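Local coordinates for protein cryptochrome DASH, chloroplastic/mitochondrial (Arabidopsis thaliana, PDB 2IJG) that repairs cyclobutane pyrimidine dimers in single-stranded DNA as an FAD-dependent photolyase and may also act as a photoreceptor, at residues 262-267 with 285-290; 268-273 with 321-326. All blocks are in the same frame, centred on the assembly; numbering follows the deposited sequence.

In the fold
Both contacts are buried and both border the same bound FAD, with centres about 9 Å apart. Interaction 1 sets the end of helix 253-266 against the loop 285-290, whereas interaction 2 joins the loop that follows that helix to helix 318-340. They meet through a probable hydrogen bond from L269 N to Y263 O (3.1 Å), through Y263 OH, 3.4 Å from CD1 of Y273, and through F264 CE1, 3.5 Å from L270 CD1. Between the paired segments the packing is mainly of carbon; polar bonds reach FAD and neighbouring residues. The chemistry differs at the diphosphate: the T287 N-H and the S286 hydroxyl serve it by weak bonds in 285-290, a single tyrosine hydroxyl in 268-273.

Interaction 1: residues 262-267 with 285-290; sequences EYFWKK and YSTKFS. With FAD (flavin-adenine dinucleotide), chain B.
Y263 lays one face of its ring against the backbone of T287, and this aromatic-on-backbone packing carries much of the contact between helix 253-266 and the loop before helix 290-294. T287 CA sits 3.9 Å from the ring centroid and only 7° off the normal, the geometry of a CH-pi contact. The ring reaches the loop because CG of Y263 is anti to its backbone N (chi1 -169°). CE1 of Y263 also comes within 3.3 Å of S286 O, approaching obliquely.

The second group is aromatic. F289 turns its edge toward the face of F264 in an offset edge-to-face pair, with centroids 5.7 Å apart and planes at 62°. Its closest atoms are F264 CE1 and F289 CZ, at 3.8 Å. F289 also touches I303 of helix 300-313, which places the pair between two helices.

Several polar groups of the loop reach FAD. T287 N donates a weak bond to FAD O1A at 2.8 Å. S286 OG gives another weak bond, to FAD O2P at 3.3 Å, while K288 NZ holds the same hydroxyl oxygen, S286 OG, at 2.7 Å. R259, on the same helix as Y263, bonds to T287 O and ties the loop to that helix.

Residues 286-290 probably form part of the FAD site, as in relatives, and here the loop lies along the diphosphate of the cofactor. T287 OG1 is buried with no polar partner in the model. The chemistry implies a division of labour: apolar faces on the helix side pack against the loop, while the T287 N-H and the S286 hydroxyl meet the phosphates by weak bonds. The lysine, acting through S286 OG, would probably help to offset their negative charge.

Interaction 2: residues 268-273 with 321-326; sequences DLLKVY and YWVLFE. With FAD (flavin-adenine dinucleotide), chain B.
Y273 rests a face of its ring on V323 of helix 318-340, part of the all-helical FAD-binding domain of the photolyase/cryptochrome fold. CG2 of V323 lies 3.8 Å from the ring centroid and 22° off its normal, a CH-pi contact displaced toward the rim. The same methyl is pressed by L270: CD1 to CG2 of V323 is 3.3 Å, tighter than usual for two carbons. W322 comes to the ring at its edge, with CD1 3.7 Å from CE2 of Y273, and the two side chains cross at about a right angle.

Away from this core the 268-273 loop turns outward. K271 is exposed, and its NZ forms a salt bridge with D268 OD2 at 3.0 Å; D268 in turn pairs with R314.

On the cofactor side, a chi1 of 165° extends the Y273 side chain away from its backbone N, and the hydroxyl passes the valine to FAD. E326 packs CG against that hydroxyl, 3.3 Å from Y273 OH. The tyrosine, probably an FAD ligand as in relatives, donates its hydroxyl proton to the phosphate oxygen: Y273 OH to FAD O2A, 2.8 Å, with O2A lying in the plane of the ring.

Interaction 1: residues 262-267 with 285-290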
loop_
_atom_site.group_PDB
_atom_site.type_symbol
_atom_site.label_atom_id
_atom_site.label_comp_id
_atom_site.label_asym_id
_atom_site.label_seq_id
_atom_site.Cartn_x
_atom_site.Cartn_y
_atom_site.Cartn_z
ATOM N N GLU A 262 -15.946 -6.247 -6.935
ATOM C CA GLU A 262 -15.641 -6.787 -8.257
ATOM C C GLU A 262 -14.938 -8.133 -8.242
ATOM O O GLU A 262 -15.334 -9.056 -8.953
ATOM C CB GLU A 262 -14.777 -5.798 -9.044
ATOM C CG GLU A 262 -14.334 -6.318 -10.406
ATOM C CD GLU A 262 -13.429 -5.345 -11.138
ATOM O OE1 GLU A 262 -12.299 -5.110 -10.674
ATOM O OE2 GLU A 262 -13.850 -4.806 -12.181
ATOM N N TYR A 263 -13.887 -8.236 -7.438
ATOM C CA TYR A 263 -13.106 -9.460 -7.369
ATOM C C TYR A 263 -13.808 -10.618 -6.665
ATOM O O TYR A 263 -13.708 -11.772 -7.099
ATOM C CB TYR A 263 -11.767 -9.176 -6.682
ATOM C CG TYR A 263 -10.786 -10.313 -6.795
ATOM C CD1 TYR A 263 -10.172 -10.615 -8.013
ATOM C CD2 TYR A 263 -10.502 -11.116 -5.696
ATOM C CE1 TYR A 263 -9.299 -11.702 -8.130
ATOM C CE2 TYR A 263 -9.637 -12.201 -5.800
ATOM C CZ TYR A 263 -9.041 -12.491 -7.014
ATOM O OH TYR A 263 -8.197 -13.576 -7.101
ATOM N N PHE A 264 -14.515 -10.311 -5.581
ATOM C CA PHE A 264 -15.216 -11.329 -4.803
ATOM C C PHE A 264 -16.569 -11.736 -5.382
ATOM O O PHE A 264 -16.782 -12.888 -5.755
ATOM C CB PHE A 264 -15.458 -10.833 -3.363
ATOM C CG PHE A 264 -14.242 -10.880 -2.465
ATOM C CD1 PHE A 264 -12.974 -11.144 -2.973
ATOM C CD2 PHE A 264 -14.376 -10.636 -1.099
ATOM C CE1 PHE A 264 -11.858 -11.164 -2.134
ATOM C CE2 PHE A 264 -13.271 -10.652 -0.252
ATOM C CZ PHE A 264 -12.009 -10.916 -0.771
ATOM N N TRP A 265 -17.479 -10.773 -5.447
ATOM C CA TRP A 265 -18.836 -11.025 -5.902
ATOM C C TRP A 265 -19.119 -10.966 -7.397
ATOM O O TRP A 265 -19.644 -11.926 -7.960
ATOM C CB TRP A 265 -19.783 -10.087 -5.155
ATOM C CG TRP A 265 -19.547 -10.119 -3.674
ATOM C CD1 TRP A 265 -18.782 -9.255 -2.944
ATOM C CD2 TRP A 265 -20.027 -11.105 -2.754
ATOM N NE1 TRP A 265 -18.753 -9.643 -1.627
ATOM C CE2 TRP A 265 -19.510 -10.775 -1.482
ATOM C CE3 TRP A 265 -20.845 -12.237 -2.882
ATOM C CZ2 TRP A 265 -19.786 -11.537 -0.339
ATOM C CZ3 TRP A 265 -21.119 -12.992 -1.749
ATOM C CH2 TRP A 265 -20.589 -12.636 -0.492
ATOM N N LYS A 266 -18.781 -9.856 -8.043
ATOM C CA LYS A 266 -19.048 -9.736 -9.474
ATOM C C LYS A 266 -18.349 -10.815 -10.299
ATOM O O LYS A 266 -18.993 -11.507 -11.084
ATOM C CB LYS A 266 -18.648 -8.348 -9.984
ATOM C CG LYS A 266 -18.940 -8.112 -11.468
ATOM C CD LYS A 266 -18.481 -6.719 -11.893
ATOM C CE LYS A 266 -18.558 -6.514 -13.402
ATOM N NZ LYS A 266 -19.950 -6.594 -13.914
ATOM N N LYS A 267 -17.038 -10.969 -10.118
ATOM C CA LYS A 267 -16.287 -11.964 -10.877
ATOM C C LYS A 267 -16.175 -13.326 -10.199
ATOM O O LYS A 267 -15.766 -14.305 -10.824
ATOM C CB LYS A 267 -14.896 -11.426 -11.220
ATOM C CG LYS A 267 -14.923 -10.302 -12.254
ATOM C CD LYS A 267 -13.522 -9.797 -12.579
ATOM C CE LYS A 267 -13.543 -8.727 -13.666
ATOM N NZ LYS A 267 -14.001 -9.255 -14.986
ATOM N N TYR A 285 -5.626 -12.392 -12.023
ATOM C CA TYR A 285 -4.865 -13.381 -11.254
ATOM C C TYR A 285 -4.800 -13.134 -9.753
ATOM O O TYR A 285 -4.463 -14.033 -8.986
ATOM C CB TYR A 285 -3.441 -13.530 -11.793
ATOM C CG TYR A 285 -2.500 -12.407 -11.420
ATOM C CD1 TYR A 285 -2.262 -11.349 -12.298
ATOM C CD2 TYR A 285 -1.838 -12.408 -10.191
ATOM C CE1 TYR A 285 -1.388 -10.322 -11.963
ATOM C CE2 TYR A 285 -0.963 -11.383 -9.843
ATOM C CZ TYR A 285 -0.743 -10.345 -10.734
ATOM O OH TYR A 285 0.109 -9.326 -10.392
ATOM N N SER A 286 -5.103 -11.919 -9.327
ATOM C CA SER A 286 -5.069 -11.630 -7.907
ATOM C C SER A 286 -6.001 -10.499 -7.517
ATOM O O SER A 286 -6.607 -9.833 -8.355
ATOM C CB SER A 286 -3.635 -11.324 -7.441
ATOM O OG SER A 286 -3.147 -10.114 -7.996
ATOM N N THR A 287 -6.098 -10.312 -6.212
ATOM C CA THR A 287 -6.941 -9.318 -5.570
ATOM C C THR A 287 -6.759 -7.858 -6.047
ATOM O O THR A 287 -7.740 -7.150 -6.324
ATOM C CB THR A 287 -6.701 -9.443 -4.033
ATOM O OG1 THR A 287 -7.938 -9.688 -3.358
ATOM C CG2 THR A 287 -6.004 -8.232 -3.485
ATOM N N LYS A 288 -5.504 -7.427 -6.146
ATOM C CA LYS A 288 -5.146 -6.065 -6.539
ATOM C C LYS A 288 -5.630 -5.057 -5.491
ATOM O O LYS A 288 -5.898 -3.901 -5.808
ATOM C CB LYS A 288 -5.730 -5.724 -7.918
ATOM C CG LYS A 288 -5.280 -6.654 -9.049
ATOM C CD LYS A 288 -3.755 -6.731 -9.170
ATOM C CE LYS A 288 -3.325 -7.558 -10.383
ATOM N NZ LYS A 288 -3.790 -8.979 -10.332
ATOM N N PHE A 289 -5.734 -5.500 -4.242
ATOM C CA PHE A 289 -6.184 -4.637 -3.146
ATOM C C PHE A 289 -5.081 -3.730 -2.590
ATOM O O PHE A 289 -5.374 -2.666 -2.056
ATOM C CB PHE A 289 -6.715 -5.474 -1.965
ATOM C CG PHE A 289 -7.995 -6.230 -2.243
ATOM C CD1 PHE A 289 -8.387 -7.268 -1.396
ATOM C CD2 PHE A 289 -8.798 -5.918 -3.334
ATOM C CE1 PHE A 289 -9.561 -7.988 -1.631
ATOM C CE2 PHE A 289 -9.975 -6.630 -3.582
ATOM C CZ PHE A 289 -10.357 -7.672 -2.726
ATOM N N SER A 290 -3.824 -4.159 -2.708
ATOM C CA SER A 290 -2.682 -3.431 -2.149
ATOM C C SER A 290 -2.627 -1.913 -2.213
ATOM O O SER A 290 -2.355 -1.266 -1.206
ATOM C CB SER A 290 -1.364 -3.998 -2.691
ATOM O OG SER A 290 -1.280 -3.944 -4.108
HETATM P PA FAD B . -3.045 -10.739 -3.400
HETATM O O1A FAD B . -3.902 -10.243 -4.485
HETATM O O2A FAD B . -1.722 -11.382 -3.400
HETATM O O5B FAD B . -3.443 -9.956 -2.089
HETATM C C5B FAD B . -2.858 -10.203 -0.837
HETATM C C4B FAD B . -2.858 -8.926 -0.021
HETATM O O4B FAD B . -2.075 -9.268 1.148
HETATM C C3B FAD B . -2.153 -7.715 -0.671
HETATM O O3B FAD B . -3.019 -6.754 -1.241
HETATM C C2B FAD B . -1.293 -7.160 0.454
HETATM O O2B FAD B . -1.840 -6.112 1.217
HETATM C C1B FAD B . -0.954 -8.383 1.281
HETATM N N9A FAD B . 0.275 -9.115 0.888
HETATM C C8A FAD B . 0.449 -10.117 -0.033
HETATM N N7A FAD B . 1.674 -10.562 -0.140
HETATM C C5A FAD B . 2.366 -9.800 0.772
HETATM C C6A FAD B . 3.746 -9.789 1.146
HETATM N N6A FAD B . 4.627 -10.616 0.583
HETATM N N1A FAD B . 4.144 -8.902 2.101
HETATM C C2A FAD B . 3.215 -8.076 2.651
HETATM N N3A FAD B . 1.900 -8.003 2.377
HETATM C C4A FAD B . 1.541 -8.925 1.398
HETATM N N1 FAD B . 3.489 -4.542 -1.105
HETATM C C2 FAD B . 3.063 -3.369 -0.620
HETATM O O2 FAD B . 1.846 -3.151 -0.378
HETATM N N3 FAD B . 3.995 -2.347 -0.449
HETATM C C4 FAD B . 5.374 -2.485 -0.659
HETATM O O4 FAD B . 6.095 -1.494 -0.483
HETATM C C4X FAD B . 5.821 -3.791 -1.090
HETATM N N5 FAD B . 7.193 -4.081 -1.347
HETATM C C5X FAD B . 7.533 -5.372 -1.843
HETATM C C6 FAD B . 8.905 -5.692 -2.095
HETATM C C7 FAD B . 9.292 -6.939 -2.561
HETATM C C7M FAD B . 10.787 -7.176 -2.796
HETATM C C8 FAD B . 8.317 -7.951 -2.793
HETATM C C8M FAD B . 8.667 -9.345 -3.278
HETATM C C9 FAD B . 6.927 -7.643 -2.558
HETATM C C9A FAD B . 6.518 -6.382 -2.104
HETATM N N10 FAD B . 5.150 -5.992 -1.836
HETATM C C10 FAD B . 4.838 -4.754 -1.332
HETATM C "C1'" FAD B . 3.919 -6.664 -2.108
HETATM C "C2'" FAD B . 3.382 -7.992 -2.506
HETATM O "O2'" FAD B . 4.139 -8.481 -3.617
HETATM C "C3'" FAD B . 2.039 -7.308 -2.738
HETATM O "O3'" FAD B . 1.544 -6.936 -1.438
HETATM C "C4'" FAD B . 0.844 -8.002 -3.391
HETATM O "O4'" FAD B . 1.300 -8.394 -4.697
HETATM C "C5'" FAD B . -0.160 -6.849 -3.435
HETATM O "O5'" FAD B . -1.482 -6.996 -3.998
HETATM P P FAD B . -2.048 -8.211 -4.767
HETATM O O1P FAD B . -3.374 -7.812 -5.125
HETATM O O2P FAD B . -1.123 -8.543 -5.870
HETATM O O3P FAD B . -2.075 -9.469 -3.717
#

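Interaction 2: residues 268-273 with 321-326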
loop_
_atom_site.group_PDB
_atom_site.type_symbol
_atom_site.label_atom_id
_atom_site.label_comp_id
_atom_site.label_asym_id
_atom_site.label_seq_id
_atom_site.Cartn_x
_atom_site.Cartn_y
_atom_site.Cartn_z
ATOM N N ASP A 268 -16.525 -13.384 -8.918
ATOM C CA ASP A 268 -16.506 -14.644 -8.183
ATOM C C ASP A 268 -15.158 -15.372 -8.269
ATOM O O ASP A 268 -15.109 -16.607 -8.253
ATOM C CB ASP A 268 -17.633 -15.535 -8.730
ATOM C CG ASP A 268 -17.997 -16.669 -7.796
ATOM O OD1 ASP A 268 -18.162 -16.420 -6.584
ATOM O OD2 ASP A 268 -18.138 -17.811 -8.280
ATOM N N LEU A 269 -14.070 -14.605 -8.334
ATOM C CA LEU A 269 -12.724 -15.167 -8.445
ATOM C C LEU A 269 -12.070 -15.567 -7.123
ATOM O O LEU A 269 -11.027 -16.228 -7.113
ATOM C CB LEU A 269 -11.811 -14.176 -9.174
ATOM C CG LEU A 269 -12.266 -13.735 -10.569
ATOM C CD1 LEU A 269 -11.292 -12.709 -11.136
ATOM C CD2 LEU A 269 -12.357 -14.949 -11.483
ATOM N N LEU A 270 -12.673 -15.175 -6.005
ATOM C CA LEU A 270 -12.110 -15.508 -4.702
ATOM C C LEU A 270 -11.906 -17.009 -4.500
ATOM O O LEU A 270 -10.945 -17.424 -3.857
ATOM C CB LEU A 270 -12.999 -14.966 -3.577
ATOM C CG LEU A 270 -12.456 -15.208 -2.165
ATOM C CD1 LEU A 270 -11.062 -14.614 -2.038
ATOM C CD2 LEU A 270 -13.389 -14.586 -1.142
ATOM N N LYS A 271 -12.798 -17.823 -5.054
ATOM C CA LYS A 271 -12.683 -19.267 -4.887
ATOM C C LYS A 271 -11.547 -19.926 -5.675
ATOM O O LYS A 271 -11.309 -21.124 -5.527
ATOM C CB LYS A 271 -14.017 -19.946 -5.213
ATOM C CG LYS A 271 -14.530 -19.708 -6.613
ATOM C CD LYS A 271 -15.901 -20.324 -6.773
ATOM C CE LYS A 271 -16.413 -20.166 -8.189
ATOM N NZ LYS A 271 -17.782 -20.740 -8.332
ATOM N N VAL A 272 -10.845 -19.148 -6.498
ATOM C CA VAL A 272 -9.724 -19.676 -7.279
ATOM C C VAL A 272 -8.452 -18.845 -7.097
ATOM O O VAL A 272 -7.446 -19.081 -7.769
ATOM C CB VAL A 272 -10.046 -19.729 -8.792
ATOM C CG1 VAL A 272 -11.218 -20.662 -9.040
ATOM C CG2 VAL A 272 -10.343 -18.336 -9.316
ATOM N N TYR A 273 -8.502 -17.879 -6.184
ATOM C CA TYR A 273 -7.363 -17.008 -5.909
ATOM C C TYR A 273 -6.037 -17.739 -5.708
ATOM O O TYR A 273 -5.019 -17.357 -6.288
ATOM C CB TYR A 273 -7.640 -16.146 -4.670
ATOM C CG TYR A 273 -6.393 -15.481 -4.115
ATOM C CD1 TYR A 273 -5.842 -14.355 -4.728
ATOM C CD2 TYR A 273 -5.725 -16.029 -3.021
ATOM C CE1 TYR A 273 -4.645 -13.794 -4.264
ATOM C CE2 TYR A 273 -4.533 -15.483 -2.551
ATOM C CZ TYR A 273 -3.995 -14.368 -3.176
ATOM O OH TYR A 273 -2.798 -13.855 -2.721
ATOM N N TYR A 321 -9.465 -18.817 1.830
ATOM C CA TYR A 321 -8.622 -18.674 3.006
ATOM C C TYR A 321 -7.278 -18.015 2.687
ATOM O O TYR A 321 -6.783 -17.206 3.466
ATOM C CB TYR A 321 -8.359 -20.042 3.640
ATOM C CG TYR A 321 -7.136 -20.062 4.532
ATOM C CD1 TYR A 321 -7.160 -19.483 5.799
ATOM C CD2 TYR A 321 -5.937 -20.619 4.087
ATOM C CE1 TYR A 321 -6.014 -19.457 6.606
ATOM C CE2 TYR A 321 -4.783 -20.595 4.884
ATOM C CZ TYR A 321 -4.830 -20.012 6.139
ATOM O OH TYR A 321 -3.697 -19.977 6.923
ATOM N N TRP A 322 -6.690 -18.365 1.545
ATOM C CA TRP A 322 -5.388 -17.825 1.179
ATOM C C TRP A 322 -5.318 -16.302 1.121
ATOM O O TRP A 322 -4.266 -15.728 1.379
ATOM C CB TRP A 322 -4.902 -18.431 -0.144
ATOM C CG TRP A 322 -3.417 -18.683 -0.126
ATOM C CD1 TRP A 322 -2.435 -17.887 -0.655
ATOM C CD2 TRP A 322 -2.742 -19.753 0.548
ATOM N NE1 TRP A 322 -1.195 -18.392 -0.344
ATOM C CE2 TRP A 322 -1.354 -19.537 0.394
ATOM C CE3 TRP A 322 -3.177 -20.871 1.273
ATOM C CZ2 TRP A 322 -0.395 -20.398 0.942
ATOM C CZ3 TRP A 322 -2.221 -21.729 1.819
ATOM C CH2 TRP A 322 -0.847 -21.485 1.648
ATOM N N VAL A 323 -6.425 -15.644 0.793
ATOM C CA VAL A 323 -6.416 -14.190 0.755
ATOM C C VAL A 323 -6.164 -13.685 2.170
ATOM O O VAL A 323 -5.549 -12.636 2.365
ATOM C CB VAL A 323 -7.758 -13.613 0.242
ATOM C CG1 VAL A 323 -7.801 -12.102 0.462
ATOM C CG2 VAL A 323 -7.915 -13.915 -1.241
ATOM N N LEU A 324 -6.638 -14.434 3.160
ATOM C CA LEU A 324 -6.445 -14.049 4.552
ATOM C C LEU A 324 -5.000 -14.332 4.952
ATOM O O LEU A 324 -4.370 -13.539 5.652
ATOM C CB LEU A 324 -7.416 -14.821 5.453
ATOM C CG LEU A 324 -8.900 -14.635 5.104
ATOM C CD1 LEU A 324 -9.752 -15.447 6.069
ATOM C CD2 LEU A 324 -9.278 -13.151 5.164
ATOM N N PHE A 325 -4.489 -15.472 4.492
ATOM C CA PHE A 325 -3.114 -15.888 4.753
ATOM C C PHE A 325 -2.168 -14.797 4.259
ATOM O O PHE A 325 -1.169 -14.466 4.906
ATOM C CB PHE A 325 -2.826 -17.187 3.993
ATOM C CG PHE A 325 -1.373 -17.584 3.978
ATOM C CD1 PHE A 325 -0.862 -18.435 4.951
ATOM C CD2 PHE A 325 -0.521 -17.119 2.980
ATOM C CE1 PHE A 325 0.480 -18.825 4.930
ATOM C CE2 PHE A 325 0.824 -17.497 2.948
ATOM C CZ PHE A 325 1.324 -18.352 3.922
ATOM N N GLU A 326 -2.502 -14.244 3.100
ATOM C CA GLU A 326 -1.699 -13.208 2.479
ATOM C C GLU A 326 -1.792 -11.898 3.269
ATOM O O GLU A 326 -0.828 -11.140 3.341
ATOM C CB GLU A 326 -2.160 -13.033 1.026
ATOM C CG GLU A 326 -1.043 -13.095 -0.020
ATOM C CD GLU A 326 -0.056 -14.238 0.182
ATOM O OE1 GLU A 326 -0.419 -15.414 -0.037
ATOM O OE2 GLU A 326 1.098 -13.953 0.559
HETATM P PA FAD B . -3.045 -10.739 -3.400
HETATM O O1A FAD B . -3.902 -10.243 -4.485
HETATM O O2A FAD B . -1.722 -11.382 -3.400
HETATM O O5B FAD B . -3.443 -9.956 -2.089
HETATM C C5B FAD B . -2.858 -10.203 -0.837
HETATM C C4B FAD B . -2.858 -8.926 -0.021
HETATM O O4B FAD B . -2.075 -9.268 1.148
HETATM C C3B FAD B . -2.153 -7.715 -0.671
HETATM O O3B FAD B . -3.019 -6.754 -1.241
HETATM C C2B FAD B . -1.293 -7.160 0.454
HETATM O O2B FAD B . -1.840 -6.112 1.217
HETATM C C1B FAD B . -0.954 -8.383 1.281
HETATM N N9A FAD B . 0.275 -9.115 0.888
HETATM C C8A FAD B . 0.449 -10.117 -0.033
HETATM N N7A FAD B . 1.674 -10.562 -0.140
HETATM C C5A FAD B . 2.366 -9.800 0.772
HETATM C C6A FAD B . 3.746 -9.789 1.146
HETATM N N6A FAD B . 4.627 -10.616 0.583
HETATM N N1A FAD B . 4.144 -8.902 2.101
HETATM C C2A FAD B . 3.215 -8.076 2.651
HETATM N N3A FAD B . 1.900 -8.003 2.377
HETATM C C4A FAD B . 1.541 -8.925 1.398
HETATM N N1 FAD B . 3.489 -4.542 -1.105
HETATM C C2 FAD B . 3.063 -3.369 -0.620
HETATM O O2 FAD B . 1.846 -3.151 -0.378
HETATM N N3 FAD B . 3.995 -2.347 -0.449
HETATM C C4 FAD B . 5.374 -2.485 -0.659
HETATM O O4 FAD B . 6.095 -1.494 -0.483
HETATM C C4X FAD B . 5.821 -3.791 -1.090
HETATM N N5 FAD B . 7.193 -4.081 -1.347
HETATM C C5X FAD B . 7.533 -5.372 -1.843
HETATM C C6 FAD B . 8.905 -5.692 -2.095
HETATM C C7 FAD B . 9.292 -6.939 -2.561
HETATM C C7M FAD B . 10.787 -7.176 -2.796
HETATM C C8 FAD B . 8.317 -7.951 -2.793
HETATM C C8M FAD B . 8.667 -9.345 -3.278
HETATM C C9 FAD B . 6.927 -7.643 -2.558
HETATM C C9A FAD B . 6.518 -6.382 -2.104
HETATM N N10 FAD B . 5.150 -5.992 -1.836
HETATM C C10 FAD B . 4.838 -4.754 -1.332
HETATM C "C1'" FAD B . 3.919 -6.664 -2.108
HETATM C "C2'" FAD B . 3.382 -7.992 -2.506
HETATM O "O2'" FAD B . 4.139 -8.481 -3.617
HETATM C "C3'" FAD B . 2.039 -7.308 -2.738
HETATM O "O3'" FAD B . 1.544 -6.936 -1.438
HETATM C "C4'" FAD B . 0.844 -8.002 -3.391
HETATM O "O4'" FAD B . 1.300 -8.394 -4.697
HETATM C "C5'" FAD B . -0.160 -6.849 -3.435
HETATM O "O5'" FAD B . -1.482 -6.996 -3.998
HETATM P P FAD B . -2.048 -8.211 -4.767
HETATM O O1P FAD B . -3.374 -7.812 -5.125
HETATM O O2P FAD B . -1.123 -8.543 -5.870
HETATM O O3P FAD B . -2.075 -9.469 -3.717
#